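Local coordinates for Mll7089 protein (Mesorhizobium loti, PDB 2OZ8) that is of uncharacterised function but probably acts as a magnesium-dependent hydro-lyase of the mandelate racemase branch of the enolase superfamily, at residues A[206-214]-A[238-247]; A[262-273]-A[289-298]. All coordinates share one frame; numbering follows the deposited sequence. Where two conformers were deposited one is given.

Contact 1. Residues A[206-214]-A[238-247]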
loop_
_atom_site.group_PDB
_atom_site.type_symbol
_atom_site.label_atom_id
_atom_site.label_comp_id
_atom_site.label_asym_id
_atom_site.label_seq_id
_atom_site.Cartn_x
_atom_site.Cartn_y
_atom_site.Cartn_z
ATOM N N ALA A 206 4.323 -25.945 -2.177
ATOM C CA ALA A 206 3.582 -26.019 -3.490
ATOM C C ALA A 206 4.489 -25.662 -4.652
ATOM O O ALA A 206 4.613 -26.416 -5.612
ATOM C CB ALA A 206 2.380 -25.137 -3.507
ATOM N N LEU A 207 5.172 -24.526 -4.530
ATOM C CA LEU A 207 6.029 -24.049 -5.595
ATOM C C LEU A 207 7.231 -24.974 -5.926
ATOM O O LEU A 207 7.538 -25.173 -7.089
ATOM C CB LEU A 207 6.468 -22.614 -5.297
ATOM C CG LEU A 207 7.295 -21.814 -6.290
ATOM C CD1 LEU A 207 7.060 -22.107 -7.770
ATOM C CD2 LEU A 207 7.000 -20.393 -5.985
ATOM N N THR A 208 7.894 -25.538 -4.925
ATOM C CA THR A 208 8.999 -26.463 -5.218
ATOM C C THR A 208 8.506 -27.782 -5.778
ATOM O O THR A 208 9.159 -28.376 -6.602
ATOM C CB THR A 208 9.911 -26.713 -3.988
ATOM O OG1 THR A 208 9.179 -27.407 -2.984
ATOM C CG2 THR A 208 10.400 -25.372 -3.396
ATOM N N LYS A 209 7.327 -28.221 -5.360
ATOM C CA LYS A 209 6.670 -29.379 -5.981
ATOM C C LYS A 209 6.240 -29.132 -7.430
ATOM O O LYS A 209 6.481 -29.967 -8.312
ATOM C CB LYS A 209 5.532 -29.877 -5.077
ATOM C CG LYS A 209 6.156 -30.550 -3.836
ATOM C CD LYS A 209 5.197 -31.132 -2.897
ATOM C CE LYS A 209 5.925 -31.552 -1.662
ATOM N NZ LYS A 209 5.043 -32.362 -0.781
ATOM N N LEU A 210 5.667 -27.969 -7.704
ATOM C CA LEU A 210 5.389 -27.598 -9.086
ATOM C C LEU A 210 6.650 -27.565 -9.952
ATOM O O LEU A 210 6.638 -28.008 -11.124
ATOM C CB LEU A 210 4.613 -26.273 -9.156
ATOM C CG LEU A 210 3.195 -26.426 -8.561
ATOM C CD1 LEU A 210 2.524 -25.099 -8.285
ATOM C CD2 LEU A 210 2.339 -27.345 -9.448
ATOM N N VAL A 211 7.752 -27.094 -9.390
ATOM C CA VAL A 211 9.013 -27.093 -10.151
ATOM C C VAL A 211 9.474 -28.542 -10.444
ATOM O O VAL A 211 9.812 -28.872 -11.593
ATOM C CB VAL A 211 10.124 -26.295 -9.393
ATOM C CG1 VAL A 211 11.524 -26.583 -9.993
ATOM C CG2 VAL A 211 9.787 -24.792 -9.348
ATOM N N ALA A 212 9.414 -29.407 -9.423
ATOM C CA ALA A 212 9.864 -30.769 -9.549
ATOM C C ALA A 212 9.050 -31.503 -10.580
ATOM O O ALA A 212 9.616 -32.198 -11.445
ATOM C CB ALA A 212 9.803 -31.466 -8.243
ATOM N N ILE A 213 7.736 -31.316 -10.532
ATOM C CA ILE A 213 6.811 -31.877 -11.521
ATOM C C ILE A 213 7.120 -31.413 -12.923
ATOM O O ILE A 213 7.031 -32.180 -13.868
ATOM C CB ILE A 213 5.330 -31.538 -11.158
ATOM C CG1 ILE A 213 4.887 -32.336 -9.917
ATOM C CG2 ILE A 213 4.410 -31.681 -12.381
ATOM C CD1 ILE A 213 3.789 -31.666 -9.140
ATOM N N ARG A 214 7.488 -30.150 -13.079
ATOM C CA ARG A 214 7.776 -29.665 -14.403
ATOM C C ARG A 214 9.080 -30.315 -14.905
ATOM O O ARG A 214 9.177 -30.754 -16.066
ATOM C CB ARG A 214 7.854 -28.130 -14.386
ATOM C CG ARG A 214 8.509 -27.540 -15.578
ATOM C CD ARG A 214 8.213 -26.084 -15.709
ATOM N NE ARG A 214 8.146 -25.670 -17.134
ATOM C CZ ARG A 214 9.087 -24.943 -17.704
ATOM N NH1 ARG A 214 10.100 -24.595 -16.946
ATOM N NH2 ARG A 214 9.031 -24.565 -18.980
ATOM N N LEU A 238 2.535 -17.718 -5.610
ATOM C CA LEU A 238 2.390 -18.762 -6.664
ATOM C C LEU A 238 2.021 -18.157 -8.004
ATOM O O LEU A 238 2.513 -18.589 -9.049
ATOM C CB LEU A 238 1.320 -19.819 -6.287
ATOM C CG LEU A 238 1.706 -20.667 -5.068
ATOM C CD1 LEU A 238 0.565 -21.573 -4.615
ATOM C CD2 LEU A 238 2.961 -21.468 -5.405
ATOM N N ARG A 239 1.095 -17.198 -7.967
ATOM C CA ARG A 239 0.591 -16.611 -9.188
ATOM C C ARG A 239 1.761 -15.911 -9.918
ATOM O O ARG A 239 1.855 -15.986 -11.144
ATOM C CB ARG A 239 -0.527 -15.585 -8.906
ATOM C CG ARG A 239 -1.955 -16.112 -9.001
ATOM C CD ARG A 239 -2.800 -15.174 -9.862
ATOM N NE ARG A 239 -2.838 -13.827 -9.344
ATOM C CZ ARG A 239 -2.523 -12.718 -10.009
ATOM N NH1 ARG A 239 -2.195 -12.713 -11.306
ATOM N NH2 ARG A 239 -2.554 -11.579 -9.330
ATOM N N HIS A 240 2.619 -15.228 -9.149
ATOM C CA HIS A 240 3.736 -14.479 -9.692
ATOM C C HIS A 240 4.915 -15.335 -10.127
ATOM O O HIS A 240 5.585 -14.959 -11.085
ATOM C CB HIS A 240 4.194 -13.401 -8.732
ATOM C CG HIS A 240 3.114 -12.426 -8.362
ATOM N ND1 HIS A 240 3.190 -11.627 -7.237
ATOM C CD2 HIS A 240 1.936 -12.109 -8.976
ATOM C CE1 HIS A 240 2.089 -10.883 -7.157
ATOM N NE2 HIS A 240 1.323 -11.144 -8.209
ATOM N N ALA A 241 5.158 -16.479 -9.479
ATOM C CA ALA A 241 6.396 -17.235 -9.706
ATOM C C ALA A 241 6.222 -18.365 -10.678
ATOM O O ALA A 241 7.176 -18.756 -11.366
ATOM C CB ALA A 241 6.955 -17.803 -8.366
ATOM N N VAL A 242 5.012 -18.909 -10.709
ATOM C CA VAL A 242 4.665 -20.072 -11.518
ATOM C C VAL A 242 4.224 -19.523 -12.893
ATOM O O VAL A 242 3.040 -19.199 -13.141
ATOM C CB VAL A 242 3.561 -20.908 -10.799
ATOM C CG1 VAL A 242 3.153 -22.063 -11.597
ATOM C CG2 VAL A 242 4.048 -21.397 -9.436
ATOM N N THR A 243 5.179 -19.400 -13.790
ATOM C CA THR A 243 4.935 -18.788 -15.051
ATOM C C THR A 243 4.541 -19.826 -16.079
ATOM O O THR A 243 4.220 -19.458 -17.224
ATOM C CB THR A 243 6.255 -18.130 -15.555
ATOM O OG1 THR A 243 7.240 -19.133 -15.618
ATOM C CG2 THR A 243 6.752 -17.069 -14.604
ATOM N N TRP A 244 4.615 -21.120 -15.718
ATOM C CA TRP A 244 4.350 -22.219 -16.669
ATOM C C TRP A 244 2.949 -22.881 -16.501
ATOM O O TRP A 244 2.568 -23.751 -17.290
ATOM C CB TRP A 244 5.482 -23.285 -16.598
ATOM C CG TRP A 244 5.636 -23.880 -15.205
ATOM C CD1 TRP A 244 5.024 -24.985 -14.723
ATOM C CD2 TRP A 244 6.402 -23.320 -14.091
ATOM N NE1 TRP A 244 5.353 -25.175 -13.389
ATOM C CE2 TRP A 244 6.202 -24.181 -12.978
ATOM C CE3 TRP A 244 7.256 -22.208 -13.953
ATOM C CZ2 TRP A 244 6.829 -23.979 -11.737
ATOM C CZ3 TRP A 244 7.872 -21.978 -12.682
ATOM C CH2 TRP A 244 7.653 -22.868 -11.602
ATOM N N THR A 245 2.188 -22.527 -15.470
ATOM C CA THR A 245 0.881 -23.129 -15.314
ATOM C C THR A 245 -0.008 -22.189 -14.558
ATOM O O THR A 245 0.485 -21.177 -14.063
ATOM C CB THR A 245 0.935 -24.551 -14.631
ATOM O OG1 THR A 245 -0.347 -25.137 -14.701
ATOM C CG2 THR A 245 1.309 -24.502 -13.173
ATOM N N GLN A 246 -1.299 -22.525 -14.443
ATOM C CA GLN A 246 -2.289 -21.662 -13.787
ATOM C C GLN A 246 -2.622 -22.120 -12.376
ATOM O O GLN A 246 -2.655 -23.316 -12.123
ATOM C CB GLN A 246 -3.565 -21.636 -14.612
ATOM C CG GLN A 246 -3.447 -20.864 -15.943
ATOM C CD GLN A 246 -4.650 -21.068 -16.856
ATOM O OE1 GLN A 246 -5.356 -20.133 -17.181
ATOM N NE2 GLN A 246 -4.878 -22.309 -17.272
ATOM N N ILE A 247 -2.865 -21.162 -11.467
ATOM C CA ILE A 247 -3.258 -21.433 -10.108
ATOM C C ILE A 247 -4.767 -21.273 -9.995
ATOM O O ILE A 247 -5.303 -20.160 -10.069
ATOM C CB ILE A 247 -2.555 -20.472 -9.127
ATOM C CG1 ILE A 247 -1.017 -20.447 -9.345
ATOM C CG2 ILE A 247 -2.925 -20.794 -7.681
ATOM C CD1 ILE A 247 -0.281 -21.772 -8.997
HETATM O O HOH W 1 4.422 -27.798 -12.585
#

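Contact 2. Residues A[262-273]-A[289-298]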
loop_
_atom_site.group_PDB
_atom_site.type_symbol
_atom_site.label_atom_id
_atom_site.label_comp_id
_atom_site.label_asym_id
_atom_site.label_seq_id
_atom_site.Cartn_x
_atom_site.Cartn_y
_atom_site.Cartn_z
ATOM N N LEU A 262 -11.030 -12.523 -5.332
ATOM C CA LEU A 262 -10.770 -11.698 -6.513
ATOM C C LEU A 262 -10.109 -10.374 -6.162
ATOM O O LEU A 262 -9.155 -9.972 -6.807
ATOM C CB LEU A 262 -12.048 -11.516 -7.345
ATOM C CG LEU A 262 -12.595 -12.822 -7.980
ATOM C CD1 LEU A 262 -13.863 -12.574 -8.774
ATOM C CD2 LEU A 262 -11.533 -13.534 -8.871
ATOM N N GLU A 263 -10.576 -9.716 -5.107
ATOM C CA GLU A 263 -10.001 -8.448 -4.710
ATOM C C GLU A 263 -8.534 -8.574 -4.292
ATOM O O GLU A 263 -7.755 -7.662 -4.452
ATOM C CB GLU A 263 -10.845 -7.845 -3.604
ATOM C CG GLU A 263 -12.157 -7.393 -4.144
ATOM C CD GLU A 263 -13.185 -6.984 -3.105
ATOM O OE1 GLU A 263 -12.811 -6.673 -1.944
ATOM O OE2 GLU A 263 -14.376 -6.942 -3.500
ATOM N N ALA A 264 -8.174 -9.737 -3.779
ATOM C CA ALA A 264 -6.846 -10.027 -3.345
ATOM C C ALA A 264 -5.934 -10.458 -4.496
ATOM O O ALA A 264 -4.749 -10.703 -4.245
ATOM C CB ALA A 264 -6.894 -11.134 -2.250
ATOM N N HIS A 265 -6.444 -10.561 -5.725
ATOM C CA HIS A 265 -5.626 -10.961 -6.897
ATOM C C HIS A 265 -4.965 -12.332 -6.756
ATOM O O HIS A 265 -3.859 -12.537 -7.230
ATOM C CB HIS A 265 -4.577 -9.902 -7.232
ATOM C CG HIS A 265 -5.147 -8.524 -7.334
ATOM N ND1 HIS A 265 -5.958 -8.126 -8.383
ATOM C CD2 HIS A 265 -5.065 -7.466 -6.492
ATOM C CE1 HIS A 265 -6.350 -6.882 -8.175
ATOM N NE2 HIS A 265 -5.801 -6.454 -7.048
ATOM N N ALA A 266 -5.697 -13.261 -6.138
ATOM C CA ALA A 266 -5.198 -14.510 -5.588
ATOM C C ALA A 266 -5.542 -15.761 -6.427
ATOM O O ALA A 266 -5.391 -16.886 -5.970
ATOM C CB ALA A 266 -5.737 -14.658 -4.163
ATOM N N ALA A 267 -5.976 -15.573 -7.663
ATOM C CA ALA A 267 -6.353 -16.677 -8.498
ATOM C C ALA A 267 -6.031 -16.333 -9.919
ATOM O O ALA A 267 -6.355 -15.240 -10.374
ATOM C CB ALA A 267 -7.872 -16.910 -8.390
ATOM N N ASP A 268 -5.408 -17.259 -10.631
ATOM C CA ASP A 268 -5.379 -17.159 -12.085
ATOM C C ASP A 268 -6.703 -17.635 -12.655
ATOM O O ASP A 268 -7.128 -17.150 -13.695
ATOM C CB ASP A 268 -4.266 -18.015 -12.686
ATOM C CG ASP A 268 -2.890 -17.531 -12.335
ATOM O OD1 ASP A 268 -2.618 -16.313 -12.342
ATOM O OD2 ASP A 268 -2.041 -18.396 -12.082
ATOM N N ILE A 269 -7.328 -18.611 -12.012
ATOM C CA ILE A 269 -8.638 -19.120 -12.459
ATOM C C ILE A 269 -9.500 -19.227 -11.202
ATOM O O ILE A 269 -8.968 -19.624 -10.169
ATOM C CB ILE A 269 -8.593 -20.537 -13.074
ATOM C CG1 ILE A 269 -7.632 -20.634 -14.235
ATOM C CG2 ILE A 269 -10.027 -21.035 -13.542
ATOM C CD1 ILE A 269 -7.207 -22.010 -14.453
ATOM N N LEU A 270 -10.782 -18.827 -11.276
ATOM C CA LEU A 270 -11.698 -19.023 -10.149
ATOM C C LEU A 270 -12.529 -20.312 -10.342
ATOM O O LEU A 270 -13.151 -20.431 -11.394
ATOM C CB LEU A 270 -12.581 -17.771 -9.922
ATOM C CG LEU A 270 -13.718 -17.832 -8.858
ATOM C CD1 LEU A 270 -13.173 -17.694 -7.472
ATOM C CD2 LEU A 270 -14.708 -16.725 -9.089
ATOM N N ASN A 271 -12.484 -21.301 -9.419
ATOM C CA ASN A 271 -13.391 -22.479 -9.537
ATOM C C ASN A 271 -14.711 -22.202 -8.826
ATOM O O ASN A 271 -14.742 -21.575 -7.783
ATOM C CB ASN A 271 -12.776 -23.770 -8.983
ATOM C CG ASN A 271 -13.504 -25.058 -9.466
ATOM O OD1 ASN A 271 -14.107 -25.794 -8.640
ATOM N ND2 ASN A 271 -13.407 -25.368 -10.777
ATOM N N VAL A 272 -15.799 -22.658 -9.410
ATOM C CA VAL A 272 -17.104 -22.484 -8.788
ATOM C C VAL A 272 -17.893 -23.757 -8.951
ATOM O O VAL A 272 -17.485 -24.629 -9.689
ATOM C CB VAL A 272 -17.941 -21.290 -9.388
ATOM C CG1 VAL A 272 -17.165 -19.997 -9.332
ATOM C CG2 VAL A 272 -18.383 -21.604 -10.817
ATOM N N HIS A 273 -19.041 -23.821 -8.301
ATOM C CA HIS A 273 -19.948 -24.970 -8.406
ATOM C C HIS A 273 -21.289 -24.568 -8.975
ATOM O O HIS A 273 -21.318 -23.835 -9.924
ATOM C CB HIS A 273 -20.028 -25.727 -7.067
ATOM C CG HIS A 273 -18.790 -26.521 -6.799
ATOM N ND1 HIS A 273 -18.609 -27.803 -7.280
ATOM C CD2 HIS A 273 -17.631 -26.187 -6.179
ATOM C CE1 HIS A 273 -17.409 -28.233 -6.938
ATOM N NE2 HIS A 273 -16.799 -27.280 -6.259
ATOM N N LEU A 289 -13.271 -8.331 -14.748
ATOM C CA LEU A 289 -11.982 -8.332 -14.180
ATOM C C LEU A 289 -10.959 -9.028 -15.082
ATOM O O LEU A 289 -9.764 -8.758 -14.961
ATOM C CB LEU A 289 -12.023 -9.011 -12.829
ATOM C CG LEU A 289 -12.748 -8.277 -11.715
ATOM C CD1 LEU A 289 -12.383 -8.879 -10.359
ATOM C CD2 LEU A 289 -12.415 -6.819 -11.767
ATOM N N GLY A 290 -11.429 -9.856 -16.009
ATOM C CA GLY A 290 -10.571 -10.566 -16.945
ATOM C C GLY A 290 -10.068 -11.876 -16.381
ATOM O O GLY A 290 -9.034 -12.400 -16.845
ATOM N N ILE A 291 -10.767 -12.392 -15.369
ATOM C CA ILE A 291 -10.461 -13.687 -14.716
ATOM C C ILE A 291 -11.325 -14.795 -15.349
ATOM O O ILE A 291 -12.567 -14.664 -15.425
ATOM C CB ILE A 291 -10.793 -13.628 -13.194
ATOM C CG1 ILE A 291 -10.066 -12.452 -12.512
ATOM C CG2 ILE A 291 -10.456 -14.952 -12.481
ATOM C CD1 ILE A 291 -8.508 -12.451 -12.748
ATOM N N PRO A 292 -10.699 -15.876 -15.820
ATOM C CA PRO A 292 -11.514 -17.017 -16.277
ATOM C C PRO A 292 -12.085 -17.841 -15.122
ATOM O O PRO A 292 -11.625 -17.720 -14.008
ATOM C CB PRO A 292 -10.496 -17.864 -17.067
ATOM C CG PRO A 292 -9.147 -17.528 -16.444
ATOM C CD PRO A 292 -9.258 -16.103 -15.970
ATOM N N ILE A 293 -13.014 -18.742 -15.400
ATOM C CA ILE A 293 -13.734 -19.488 -14.359
ATOM C C ILE A 293 -13.799 -20.906 -14.812
ATOM O O ILE A 293 -13.959 -21.151 -16.008
ATOM C CB ILE A 293 -15.197 -18.939 -14.148
ATOM C CG1 ILE A 293 -15.156 -17.637 -13.335
ATOM C CG2 ILE A 293 -16.146 -19.968 -13.510
ATOM C CD1 ILE A 293 -16.531 -16.986 -13.100
ATOM N N SER A 294 -13.625 -21.854 -13.877
ATOM C CA SER A 294 -13.925 -23.254 -14.211
ATOM C C SER A 294 -15.092 -23.715 -13.369
ATOM O O SER A 294 -15.259 -23.266 -12.280
ATOM C CB SER A 294 -12.725 -24.181 -14.112
ATOM O OG SER A 294 -12.181 -24.071 -12.815
ATOM N N ILE A 295 -15.956 -24.520 -13.957
ATOM C CA ILE A 295 -17.059 -25.161 -13.247
ATOM C C ILE A 295 -16.648 -26.569 -12.747
ATOM O O ILE A 295 -16.251 -27.445 -13.543
ATOM C CB ILE A 295 -18.270 -25.265 -14.177
ATOM C CG1 ILE A 295 -18.534 -23.894 -14.867
ATOM C CG2 ILE A 295 -19.467 -25.943 -13.457
ATOM C CD1 ILE A 295 -19.253 -22.810 -14.118
ATOM N N GLY A 296 -16.691 -26.734 -11.431
ATOM C CA GLY A 296 -16.439 -27.984 -10.799
ATOM C C GLY A 296 -17.684 -28.882 -10.794
ATOM O O GLY A 296 -18.718 -28.569 -11.447
ATOM N N ASN A 297 -17.555 -30.012 -10.084
ATOM C CA ASN A 297 -18.645 -30.962 -9.955
ATOM C C ASN A 297 -19.900 -30.264 -9.513
ATOM O O ASN A 297 -19.878 -29.551 -8.517
ATOM C CB ASN A 297 -18.314 -32.073 -8.974
ATOM C CG ASN A 297 -17.329 -33.035 -9.541
ATOM O OD1 ASN A 297 -16.343 -33.393 -8.888
ATOM N ND2 ASN A 297 -17.560 -33.446 -10.782
ATOM N N THR A 298 -20.953 -30.415 -10.315
ATOM C CA THR A 298 -22.295 -30.107 -9.879
ATOM C C THR A 298 -23.084 -31.414 -9.894
ATOM O O THR A 298 -22.842 -32.289 -10.731
ATOM C CB THR A 298 -22.929 -28.944 -10.689
ATOM O OG1 THR A 298 -22.992 -29.231 -12.104
ATOM C CG2 THR A 298 -22.092 -27.656 -10.483
HETATM O O HOH W 2 -13.441 -27.369 -12.794
#

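Contact 1. Residues A[206-214]-A[238-247]
Two neighbouring outer helices of the barrel domain, 203-215 and 232-241, meet here, and Trp244, in the loop that leads from the second helix into strand 246-249, packs its indole against the first. Arg214 lies over one face of the indole, its CD 3.5 Å from the centroid of the Trp244 five-membered ring and only 12° off the ring normal, a CH-pi contact. Arg214 carries its CG anti to the backbone N (chi1 164°), which lays the chain across the indole; the guanidinium plane is turned 24° from the ring, with NE near CB of Trp244, and NH2 goes on to a salt bridge with Glu215 of a second subunit. Val242 CG1 lies over the opposite face. Val211 CG2 approaches Trp244 CH2 at 3.7 Å, and Leu210 CB lies 4.1 Å from Trp244 CZ2. At the ring edge a water in the indole plane accepts from Trp244 NE1 at 2.9 Å and donates to Leu210 O at 2.7 Å, joining the indole to a helix carbonyl that also takes Arg214 N. In this alpha/beta barrel the helices form the outer layer, and nearer the start of the paired segments the seam turns wholly apolar. Leu207 splits its branches: CD2 meets Ala241 CB at 3.5 Å, while CD1 touches Val242 CG2, also at 3.5 Å. Leu238 CD2 packs on Leu207 CB at 3.7 Å.

Contact 2. Residues A[262-273]-A[289-298]
His273, just past strand 269-272, reaches across to the chain leaving strand 293-295, where its ring edge faces the backbone of Asn297. ND1 donates to Asn297 O, modelled at 2.5 Å, shorter than is likely to be real, and NE2 bonds to Glu251, two partners that together probably hold the ring's rotation. Cut back to an alanine, this position would probably leave Asn297 O and Glu251 without these partners and open a gap beside Gly296. Ile291 points its CG2 at Leu262 CD2, 4.0 Å away; the two side chains lie alongside, pointing opposite ways, and join the end of helix 255-263 to the loop. Ser294 works on the sheet face shared with Asn271: with chi1 at 56°, its OG sits between backbone N and carbonyl carbon, turned to the Asn271 amide, whose ND2, in one of two deposited conformers, donates to Ser294 OG at 2.7 Å with the oxygen in the amide plane. OG also bonds to Asn248 on strand 246-249, which flanks strand 269-272 on its other side. On the other face Val272 CG2 meets Ile295 CD1 at 3.6 Å. The backbones run parallel, Leu270 N bonding to Pro292 O at 3.1 Å and Gly296 N to Val272 O at 2.8 Å. Helix 276-289 connects the two strands, making this a beta-alpha-beta crossover of the TIM-like barrel characteristic of the enolase superfamily.

From the N terminus, helix 203-215 comes first; the chain then passes through strand 222-224 and returns with helix 232-241, where contact 1 closes its loop by packing helix 203-215 against helix 232-241 and the loop that follows it. Contact 1 ends in strand 246-249, contact 2 opens at the last turn of helix 255-263, and helix 276-289 carries the chain to its second strand. The two contacts therefore stand in series, neither nested nor crossed. Contact 1 works mainly in the helical layer and contact 2 mainly in the sheet, but they adjoin: strands 246-249 and 269-272 are neighbours, Ile247 N probably bonds to Asp268 OD2, and Arg239 NH2 probably bonds to His265 O. Both contacts also touch the second subunit.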